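Local atomic coordinates of major allergen Alt a 1 (Alternaria alternata, PDB entry 3V0R), a protein that may bind thaumatin-like proteins of the host plant and inhibit their beta-glucanase activity. Residues Tyr94-Thr99 and Ala122-Val127; Trp16-Phe21 and Phe36-Thr41. One frame throughout, in Å; residues are numbered along the deposited sequence.

Contact 1: Tyr94-Thr99 and Ala122-Val127; sequences YVATAT and AYITLV. With 0FU (2,5,6-triaminopyrimidin-4-ol), chain J; 8AC (8-aminooctanoic acid), chain L.
Val95 and Val127 form an antiparallel hydrogen-bonded pair, and their two backbone bonds, Val95 N to Val127 O and Val127 N to Val95 O, are both 3.0 Å long and bent by only about 15° at the hydrogen. Beyond this pair the strands part: the axes come no nearer than 5.6 Å and their directions differ by 156°. One water bridges the gap, donating to Thr97 O at 2.7 Å and accepting from Thr125 N at 2.9 Å. Along this stretch apolar side chains meet where direct backbone hydrogen bonds are absent between the two segments. Ile124 has CG1 between its backbone N and carbonyl carbon (chi1 54°), which turns CG2 onto Ala98 CB at 3.5 Å; its CD1 lies beside Ala96 CB. Leu126 CD2 reaches between Ala96 CB and Tyr94 CB. One shell out, strand 81-87 backs the other edge of 94-99, with Gln86 touching both Tyr94 and Leu126, while Trp16 lies against Ile124 and Leu126. The Tyr94 ring points into the ligand site, where 0FU NAB approaches OH near the ring plane as a donor; the 2.5 Å between NAB and OH is unusually short and doubtful. 8AC OAB sits 3.5 Å from Leu126 CD1, and the same ligand is hydrogen-bonded to Gln86 NE2. The ligands therefore meet a mixed surface, tyrosine hydroxyl and glutamine amide supplying polarity beside a leucine methyl.

Contact 2: Trp16-Phe21 and Phe36-Thr41; sequences WKISEF and FNIKAT. With SO4 (sulfate ion), chain B.
Two antiparallel strands, 4.6 Å apart at their axes and 156° apart in direction, alternate the non-hydrogen-bonded pairs Trp16-Ala40 and Ile18-Ile38 with the hydrogen-bonded pairs Lys17-Lys39 and Ser19-Asn37. The latter two hold all four backbone bonds; Lys17 N to Lys39 O is 2.8 Å. Ser19 N to Asn37 O is longer, at 3.1 Å. The register then slips by one: Glu20, with positive phi (50°), is an extra residue on its strand, and Phe36 lies nearest Phe21. On the face of Trp16, Ile18, Ile38 and Phe36, Ile38 CG2 presses on Trp16 CE3 at 3.4 Å, oblique to the indole. Ile18 and Ile38 lie side by side, CD1 of the first against CG1 of the second, while Ile18 CG2 reaches Phe36 CD2 at 3.7 Å. This is the apolar side of the N-terminal hairpin of the beta-barrel; Leu84 and Leu82 of strand 81-87 meet Ile38 and Phe36 there, and the ring of Phe73 meets that of Phe36 edge-to-face. The hairpin also serves two ligand pockets: Glu20 and Phe36 touch a bound 0FU, and Trp16 an 8AC. The other face is polar. The sulfate, probably from the crystallisation liquor, accepts from Lys17 NZ at 3.1 Å through O1, and the aliphatic part of Lys39 passes it, CE 3.5 Å from O3. Asn109 of the second subunit bonds to Lys17 NZ, the sulfate and Glu20 OE1. Asn37 ND2 rests over Glu20 CG at 3.4 Å, and Asn37 OD1 is held by Thr49.

Overall arrangement
From the N terminus, the chain first meets contact 2, where strand 33-40 folds back on strand 15-25 and closes a loop of 14 residues. Contact 1 closes its own loop of 22 residues much later, between strands 93-106 and 114-128. The two are in series, neither enclosing nor crossing the other, and their centres are 11 Å apart. Space reunites what sequence separates: strand 114-128 lies beside 15-25, with probable backbone bonds from Ile18 N to Ala122 O (2.8 Å) and Ile124 N to Trp16 O (2.9 Å). The early and late hairpins thus form four consecutive strands, 33-40, 15-25, 114-128 and 93-106, of one antiparallel sheet.

Contact 1: Tyr94-Thr99 and Ala122-Val127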
ATOM      1  N   TYR A  94      -4.721 -24.565   6.408  1.00 34.87           N
ATOM      2  CA  TYR A  94      -6.181 -24.525   6.322  1.00 34.51           C
ATOM      3  C   TYR A  94      -6.574 -24.094   4.957  1.00 33.89           C
ATOM      4  O   TYR A  94      -5.864 -23.309   4.338  1.00 33.76           O
ATOM      5  CB  TYR A  94      -6.768 -23.514   7.291  1.00 35.70           C
ATOM      6  CG  TYR A  94      -6.470 -23.707   8.738  1.00 36.55           C
ATOM      7  CD1 TYR A  94      -6.408 -24.961   9.280  1.00 37.60           C
ATOM      8  CD2 TYR A  94      -6.314 -22.622   9.587  1.00 38.10           C
ATOM      9  CE1 TYR A  94      -6.090 -25.141  10.634  1.00 38.44           C
ATOM     10  CE2 TYR A  94      -6.019 -22.797  10.964  1.00 39.32           C
ATOM     11  CZ  TYR A  94      -5.931 -24.050  11.453  1.00 39.71           C
ATOM     12  OH  TYR A  94      -5.665 -24.263  12.792  1.00 42.68           O
ATOM     13  N   VAL A  95      -7.690 -24.616   4.448  1.00 32.66           N
ATOM     14  CA  VAL A  95      -8.327 -24.146   3.245  1.00 32.03           C
ATOM     15  C   VAL A  95      -9.770 -23.879   3.512  1.00 31.87           C
ATOM     16  O   VAL A  95     -10.303 -24.314   4.545  1.00 31.67           O
ATOM     17  CB  VAL A  95      -8.176 -25.065   2.017  1.00 31.84           C
ATOM     18  CG1 VAL A  95      -6.726 -25.238   1.628  1.00 32.18           C
ATOM     19  CG2 VAL A  95      -8.819 -26.437   2.280  1.00 31.57           C
ATOM     20  N   ALA A  96     -10.422 -23.065   2.665  1.00 30.88           N
ATOM     21  CA  ALA A  96     -11.800 -22.759   2.860  1.00 31.00           C
ATOM     22  C   ALA A  96     -12.415 -22.345   1.540  1.00 30.77           C
ATOM     23  O   ALA A  96     -11.720 -21.713   0.721  1.00 30.82           O
ATOM     24  CB  ALA A  96     -12.028 -21.607   3.880  1.00 30.64           C
ATOM     25  N   THR A  97     -13.705 -22.613   1.366  1.00 30.61           N
ATOM     26  CA  THR A  97     -14.338 -22.236   0.114  1.00 30.97           C
ATOM     27  C   THR A  97     -15.660 -21.578   0.305  1.00 31.38           C
ATOM     28  O   THR A  97     -16.337 -21.781   1.291  1.00 31.96           O
ATOM     29  CB  THR A  97     -14.536 -23.455  -0.875  1.00 31.48           C
ATOM     30  OG1 THR A  97     -15.497 -24.382  -0.336  1.00 32.09           O
ATOM     31  CG2 THR A  97     -13.202 -24.169  -1.233  1.00 31.10           C
ATOM     32  N   ALA A  98     -16.070 -20.826  -0.734  1.00 31.66           N
ATOM     33  CA  ALA A  98     -17.407 -20.260  -0.801  1.00 31.95           C
ATOM     34  C   ALA A  98     -17.789 -19.839  -2.184  1.00 32.22           C
ATOM     35  O   ALA A  98     -16.948 -19.748  -3.059  1.00 32.99           O
ATOM     36  CB  ALA A  98     -17.492 -19.016   0.139  1.00 32.23           C
ATOM     37  N   THR A  99     -19.054 -19.550  -2.382  1.00 32.53           N
ATOM     38  CA  THR A  99     -19.570 -18.874  -3.543  1.00 33.27           C
ATOM     39  C   THR A  99     -19.768 -17.421  -3.127  1.00 33.98           C
ATOM     40  O   THR A  99     -20.318 -17.158  -2.039  1.00 34.00           O
ATOM     41  CB  THR A  99     -20.948 -19.462  -4.014  1.00 33.70           C
ATOM     42  OG1 THR A  99     -20.779 -20.828  -4.461  1.00 34.02           O
ATOM     43  CG2 THR A  99     -21.488 -18.655  -5.184  1.00 34.88           C
ATOM     44  N   ALA A 122     -21.001 -13.959   2.444  1.00 34.46           N
ATOM     45  CA  ALA A 122     -20.782 -15.405   2.479  1.00 34.19           C
ATOM     46  C   ALA A 122     -19.940 -15.695   3.715  1.00 34.28           C
ATOM     47  O   ALA A 122     -19.211 -14.844   4.172  1.00 33.56           O
ATOM     48  CB  ALA A 122     -20.019 -15.898   1.218  1.00 34.24           C
ATOM     49  N   TYR A 123     -20.040 -16.908   4.237  1.00 34.80           N
ATOM     50  CA  TYR A 123     -19.292 -17.328   5.392  1.00 35.34           C
ATOM     51  C   TYR A 123     -18.411 -18.488   5.021  1.00 36.51           C
ATOM     52  O   TYR A 123     -18.862 -19.431   4.323  1.00 37.41           O
ATOM     53  CB  TYR A 123     -20.253 -17.654   6.480  1.00 36.58           C
ATOM     54  CG  TYR A 123     -20.891 -16.431   7.047  1.00 36.76           C
ATOM     55  CD1 TYR A 123     -22.021 -15.865   6.456  1.00 37.80           C
ATOM     56  CD2 TYR A 123     -20.325 -15.767   8.145  1.00 38.19           C
ATOM     57  CE1 TYR A 123     -22.535 -14.640   6.944  1.00 38.75           C
ATOM     58  CE2 TYR A 123     -20.869 -14.615   8.666  1.00 38.40           C
ATOM     59  CZ  TYR A 123     -21.962 -14.060   8.074  1.00 38.93           C
ATOM     60  OH  TYR A 123     -22.450 -12.926   8.597  1.00 39.79           O
ATOM     61  N   ILE A 124     -17.154 -18.469   5.407  1.00 35.35           N
ATOM     62  CA  ILE A 124     -16.263 -19.565   5.026  1.00 34.18           C
ATOM     63  C   ILE A 124     -15.866 -20.285   6.337  1.00 34.22           C
ATOM     64  O   ILE A 124     -15.722 -19.630   7.403  1.00 33.48           O
ATOM     65  CB  ILE A 124     -14.979 -19.066   4.276  1.00 34.55           C
ATOM     66  CG1 ILE A 124     -14.156 -17.992   4.989  1.00 35.54           C
ATOM     67  CG2 ILE A 124     -15.295 -18.581   2.869  1.00 35.11           C
ATOM     68  CD1 ILE A 124     -13.012 -18.532   5.890  1.00 37.20           C
ATOM     69  N   THR A 125     -15.588 -21.572   6.241  1.00 32.84           N
ATOM     70  CA  THR A 125     -15.045 -22.367   7.357  1.00 32.24           C
ATOM     71  C   THR A 125     -13.655 -22.868   6.975  1.00 31.78           C
ATOM     72  O   THR A 125     -13.427 -23.553   5.950  1.00 31.45           O
ATOM     73  CB  THR A 125     -15.991 -23.552   7.772  1.00 32.66           C
ATOM     74  OG1 THR A 125     -17.275 -23.065   8.135  1.00 33.40           O
ATOM     75  CG2 THR A 125     -15.377 -24.385   9.006  1.00 32.68           C
ATOM     76  N   LEU A 126     -12.666 -22.528   7.795  1.00 31.65           N
ATOM     77  CA  LEU A 126     -11.312 -22.996   7.604  1.00 31.22           C
ATOM     78  C   LEU A 126     -11.128 -24.397   8.173  1.00 31.23           C
ATOM     79  O   LEU A 126     -11.368 -24.637   9.352  1.00 31.80           O
ATOM     80  CB  LEU A 126     -10.319 -21.994   8.220  1.00 31.97           C
ATOM     81  CG  LEU A 126     -10.266 -20.607   7.607  1.00 32.49           C
ATOM     82  CD1 LEU A 126      -9.746 -19.638   8.657  1.00 34.03           C
ATOM     83  CD2 LEU A 126      -9.332 -20.642   6.399  1.00 33.10           C
ATOM     84  N   VAL A 127     -10.629 -25.328   7.356  1.00 31.15           N
ATOM     85  CA  VAL A 127     -10.474 -26.733   7.702  1.00 31.51           C
ATOM     86  C   VAL A 127      -9.091 -27.233   7.277  1.00 32.17           C
ATOM     87  O   VAL A 127      -8.552 -26.829   6.236  1.00 31.55           O
ATOM     88  CB  VAL A 127     -11.586 -27.597   7.062  1.00 31.50           C
ATOM     89  CG1 VAL A 127     -11.479 -29.054   7.527  1.00 31.54           C
ATOM     90  CG2 VAL A 127     -12.996 -27.033   7.375  1.00 31.09           C
TER
HETATM   91  C4  0FU J 209      -4.244 -20.058  16.808  0.50 49.76           C
HETATM   92  N3  0FU J 209      -4.487 -20.963  17.793  0.50 50.79           N
HETATM   93  C2  0FU J 209      -4.770 -22.268  17.523  0.50 51.26           C
HETATM   94  NAA 0FU J 209      -4.999 -23.110  18.542  0.50 51.86           N
HETATM   95  N1  0FU J 209      -4.819 -22.731  16.255  0.50 47.42           N
HETATM   96  C6  0FU J 209      -4.585 -21.865  15.227  0.50 45.36           C
HETATM   97  NAB 0FU J 209      -4.631 -22.299  13.990  0.50 39.80           N
HETATM   98  C5  0FU J 209      -4.289 -20.494  15.472  0.50 47.25           C
HETATM   99  NAC 0FU J 209      -4.043 -19.598  14.481  0.50 42.65           N
HETATM  100  O4  0FU J 209      -3.965 -18.729  17.050  0.50 50.11           O
HETATM  101  NAA 8AC L 211      -8.324 -21.375  21.155  1.00 65.05           N
HETATM  102  OAB 8AC L 211      -7.267 -19.526  11.172  1.00 46.75           O
HETATM  103  OAC 8AC L 211      -6.330 -17.713  11.816  1.00 48.21           O
HETATM  104  CAD 8AC L 211      -7.829 -20.533  20.056  1.00 63.08           C
HETATM  105  CAE 8AC L 211      -8.834 -20.574  18.926  1.00 59.16           C
HETATM  106  CAF 8AC L 211      -8.765 -19.336  18.054  1.00 51.84           C
HETATM  107  CAG 8AC L 211      -8.014 -19.715  16.770  1.00 47.85           C
HETATM  108  CAH 8AC L 211      -8.516 -18.962  15.593  1.00 45.98           C
HETATM  109  CAI 8AC L 211      -7.513 -19.131  14.414  1.00 48.87           C
HETATM  110  CAJ 8AC L 211      -8.154 -18.666  13.127  1.00 43.91           C
HETATM  111  CAK 8AC L 211      -7.141 -18.622  11.964  1.00 45.23           C
HETATM  112  O   HOH W   1     -16.671 -22.733   3.820  1.00 35.48           O

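Contact 2: Trp16-Phe21 and Phe36-Thr41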
ATOM      1  N   TRP A  16     -15.159 -17.089   9.043  1.00 31.51           N
ATOM      2  CA  TRP A  16     -14.953 -15.700   8.655  1.00 31.16           C
ATOM      3  C   TRP A  16     -16.029 -15.242   7.735  1.00 32.06           C
ATOM      4  O   TRP A  16     -16.577 -16.069   6.973  1.00 31.89           O
ATOM      5  CB  TRP A  16     -13.603 -15.509   8.003  1.00 31.21           C
ATOM      6  CG  TRP A  16     -12.404 -15.756   8.860  1.00 31.37           C
ATOM      7  CD1 TRP A  16     -12.339 -15.902  10.220  1.00 32.09           C
ATOM      8  CD2 TRP A  16     -11.009 -15.886   8.407  1.00 32.18           C
ATOM      9  NE1 TRP A  16     -11.044 -16.091  10.621  1.00 33.04           N
ATOM     10  CE2 TRP A  16     -10.219 -16.085   9.549  1.00 33.00           C
ATOM     11  CE3 TRP A  16     -10.403 -15.871   7.165  1.00 32.93           C
ATOM     12  CZ2 TRP A  16      -8.843 -16.254   9.479  1.00 34.83           C
ATOM     13  CZ3 TRP A  16      -9.036 -16.011   7.099  1.00 34.16           C
ATOM     14  CH2 TRP A  16      -8.278 -16.256   8.237  1.00 34.30           C
ATOM     15  N   LYS A  17     -16.326 -13.933   7.727  1.00 32.04           N
ATOM     16  CA  LYS A  17     -17.366 -13.365   6.865  1.00 33.21           C
ATOM     17  C   LYS A  17     -16.684 -12.725   5.692  1.00 32.73           C
ATOM     18  O   LYS A  17     -15.673 -12.018   5.885  1.00 32.92           O
ATOM     19  CB  LYS A  17     -18.083 -12.277   7.654  1.00 35.19           C
ATOM     20  CG  LYS A  17     -19.210 -11.610   6.882  1.00 36.46           C
ATOM     21  CD  LYS A  17     -19.933 -10.602   7.790  1.00 39.32           C
ATOM     22  CE  LYS A  17     -19.266  -9.241   7.651  1.00 40.40           C
ATOM     23  NZ  LYS A  17     -20.021  -8.158   8.380  1.00 43.92           N
ATOM     24  N   ILE A  18     -17.220 -12.956   4.489  1.00 32.68           N
ATOM     25  CA  ILE A  18     -16.724 -12.396   3.263  1.00 32.23           C
ATOM     26  C   ILE A  18     -17.810 -11.423   2.799  1.00 33.20           C
ATOM     27  O   ILE A  18     -19.004 -11.720   2.776  1.00 33.33           O
ATOM     28  CB  ILE A  18     -16.459 -13.425   2.145  1.00 33.19           C
ATOM     29  CG1 ILE A  18     -15.637 -14.589   2.678  1.00 33.61           C
ATOM     30  CG2 ILE A  18     -15.839 -12.710   0.916  1.00 33.36           C
ATOM     31  CD1 ILE A  18     -14.177 -14.285   3.005  1.00 34.34           C
ATOM     32  N   SER A  19     -17.400 -10.224   2.474  1.00 33.58           N
ATOM     33  CA  SER A  19     -18.335  -9.172   2.067  1.00 34.81           C
ATOM     34  C   SER A  19     -17.656  -8.182   1.096  1.00 35.21           C
ATOM     35  O   SER A  19     -16.421  -8.191   0.885  1.00 33.92           O
ATOM     36  CB  SER A  19     -18.869  -8.371   3.279  1.00 36.12           C
ATOM     37  OG  SER A  19     -17.788  -7.761   3.953  1.00 35.13           O
ATOM     38  N   GLU A  20     -18.490  -7.322   0.523  1.00 37.19           N
ATOM     39  CA  GLU A  20     -18.010  -6.277  -0.440  1.00 38.88           C
ATOM     40  C   GLU A  20     -17.115  -6.806  -1.574  1.00 36.37           C
ATOM     41  O   GLU A  20     -16.082  -6.252  -1.978  1.00 35.99           O
ATOM     42  CB  GLU A  20     -17.449  -5.051   0.322  1.00 42.99           C
ATOM     43  CG  GLU A  20     -18.126  -4.589   1.654  1.00 46.84           C
ATOM     44  CD  GLU A  20     -19.713  -4.614   1.832  1.00 52.44           C
ATOM     45  OE1 GLU A  20     -20.018  -4.952   2.971  1.00 55.37           O
ATOM     46  OE2 GLU A  20     -20.661  -4.250   0.994  1.00 52.26           O
ATOM     47  N   PHE A  21     -17.547  -7.913  -2.152  1.00 34.90           N
ATOM     48  CA  PHE A  21     -16.902  -8.411  -3.346  1.00 33.69           C
ATOM     49  C   PHE A  21     -16.982  -7.351  -4.426  1.00 34.02           C
ATOM     50  O   PHE A  21     -18.007  -6.700  -4.594  1.00 35.13           O
ATOM     51  CB  PHE A  21     -17.639  -9.668  -3.884  1.00 34.34           C
ATOM     52  CG  PHE A  21     -17.086 -10.186  -5.177  1.00 34.05           C
ATOM     53  CD1 PHE A  21     -15.918 -10.847  -5.208  1.00 33.97           C
ATOM     54  CD2 PHE A  21     -17.715  -9.919  -6.350  1.00 36.27           C
ATOM     55  CE1 PHE A  21     -15.417 -11.368  -6.398  1.00 34.71           C
ATOM     56  CE2 PHE A  21     -17.234 -10.382  -7.572  1.00 36.36           C
ATOM     57  CZ  PHE A  21     -16.058 -11.103  -7.592  1.00 35.24           C
ATOM     58  N   PHE A  36     -12.292  -8.431  -2.079  1.00 34.38           N
ATOM     59  CA  PHE A  36     -13.355  -8.668  -1.113  1.00 34.58           C
ATOM     60  C   PHE A  36     -12.814  -8.451   0.279  1.00 34.44           C
ATOM     61  O   PHE A  36     -11.616  -8.365   0.460  1.00 34.67           O
ATOM     62  CB  PHE A  36     -13.936 -10.101  -1.255  1.00 34.12           C
ATOM     63  CG  PHE A  36     -12.898 -11.149  -1.260  1.00 34.59           C
ATOM     64  CD1 PHE A  36     -12.329 -11.579  -2.468  1.00 35.83           C
ATOM     65  CD2 PHE A  36     -12.454 -11.729  -0.057  1.00 36.46           C
ATOM     66  CE1 PHE A  36     -11.324 -12.525  -2.468  1.00 35.69           C
ATOM     67  CE2 PHE A  36     -11.433 -12.688  -0.068  1.00 36.68           C
ATOM     68  CZ  PHE A  36     -10.879 -13.079  -1.268  1.00 36.43           C
ATOM     69  N   ASN A  37     -13.688  -8.230   1.233  1.00 34.99           N
ATOM     70  CA  ASN A  37     -13.306  -7.992   2.631  1.00 35.97           C
ATOM     71  C   ASN A  37     -13.450  -9.292   3.390  1.00 34.72           C
ATOM     72  O   ASN A  37     -14.406 -10.090   3.114  1.00 34.03           O
ATOM     73  CB  ASN A  37     -14.221  -6.944   3.271  1.00 40.02           C
ATOM     74  CG  ASN A  37     -13.978  -5.523   2.737  1.00 45.13           C
ATOM     75  OD1 ASN A  37     -12.890  -5.222   2.161  1.00 49.87           O
ATOM     76  ND2 ASN A  37     -14.963  -4.609   2.982  1.00 45.94           N
ATOM     77  N   ILE A  38     -12.545  -9.540   4.313  1.00 34.40           N
ATOM     78  CA  ILE A  38     -12.585 -10.740   5.181  1.00 34.60           C
ATOM     79  C   ILE A  38     -12.579 -10.295   6.632  1.00 35.42           C
ATOM     80  O   ILE A  38     -11.710  -9.469   7.030  1.00 36.99           O
ATOM     81  CB  ILE A  38     -11.362 -11.586   4.976  1.00 36.24           C
ATOM     82  CG1 ILE A  38     -11.249 -12.046   3.519  1.00 36.77           C
ATOM     83  CG2 ILE A  38     -11.332 -12.773   5.970  1.00 36.34           C
ATOM     84  CD1 ILE A  38     -10.077 -12.989   3.314  1.00 39.24           C
ATOM     85  N   LYS A  39     -13.508 -10.782   7.421  1.00 34.87           N
ATOM     86  CA  LYS A  39     -13.629 -10.382   8.827  1.00 36.35           C
ATOM     87  C   LYS A  39     -13.837 -11.559   9.750  1.00 35.17           C
ATOM     88  O   LYS A  39     -14.653 -12.444   9.453  1.00 34.60           O
ATOM     89  CB  LYS A  39     -14.794  -9.391   8.964  1.00 38.67           C
ATOM     90  CG  LYS A  39     -14.865  -8.690  10.299  1.00 43.29           C
ATOM     91  CD  LYS A  39     -16.036  -7.731  10.427  1.00 45.75           C
ATOM     92  CE  LYS A  39     -15.796  -6.730  11.558  1.00 49.50           C
ATOM     93  NZ  LYS A  39     -15.502  -7.395  12.850  1.00 51.38           N
ATOM     94  N   ALA A  40     -13.141 -11.596  10.866  1.00 33.98           N
ATOM     95  CA  ALA A  40     -13.396 -12.610  11.881  1.00 34.33           C
ATOM     96  C   ALA A  40     -14.784 -12.446  12.444  1.00 34.62           C
ATOM     97  O   ALA A  40     -15.324 -11.328  12.449  1.00 35.90           O
ATOM     98  CB  ALA A  40     -12.373 -12.540  13.025  1.00 34.26           C
ATOM     99  N   THR A  41     -15.392 -13.553  12.846  1.00 34.29           N
ATOM    100  CA  THR A  41     -16.714 -13.539  13.483  1.00 34.64           C
ATOM    101  C   THR A  41     -16.670 -13.777  14.981  1.00 35.57           C
ATOM    102  O   THR A  41     -17.695 -13.706  15.638  1.00 37.18           O
ATOM    103  CB  THR A  41     -17.618 -14.632  12.870  1.00 34.85           C
ATOM    104  OG1 THR A  41     -17.075 -15.929  13.131  1.00 33.61           O
ATOM    105  CG2 THR A  41     -17.747 -14.452  11.345  1.00 34.05           C
TER
HETATM  106  S   SO4 B 201     -18.657  -4.617   8.630  1.00 99.20           S
HETATM  107  O1  SO4 B 201     -18.147  -5.795   7.847  1.00 71.27           O
HETATM  108  O2  SO4 B 201     -20.117  -4.821   8.866  1.00 99.94           O
HETATM  109  O3  SO4 B 201     -17.916  -4.544   9.929  1.00 95.12           O
HETATM  110  O4  SO4 B 201     -18.515  -3.302   7.935  1.00 79.36           O
HETATM  111  O   HOH W   2     -14.061  -4.933  -0.810  0.50 31.65           O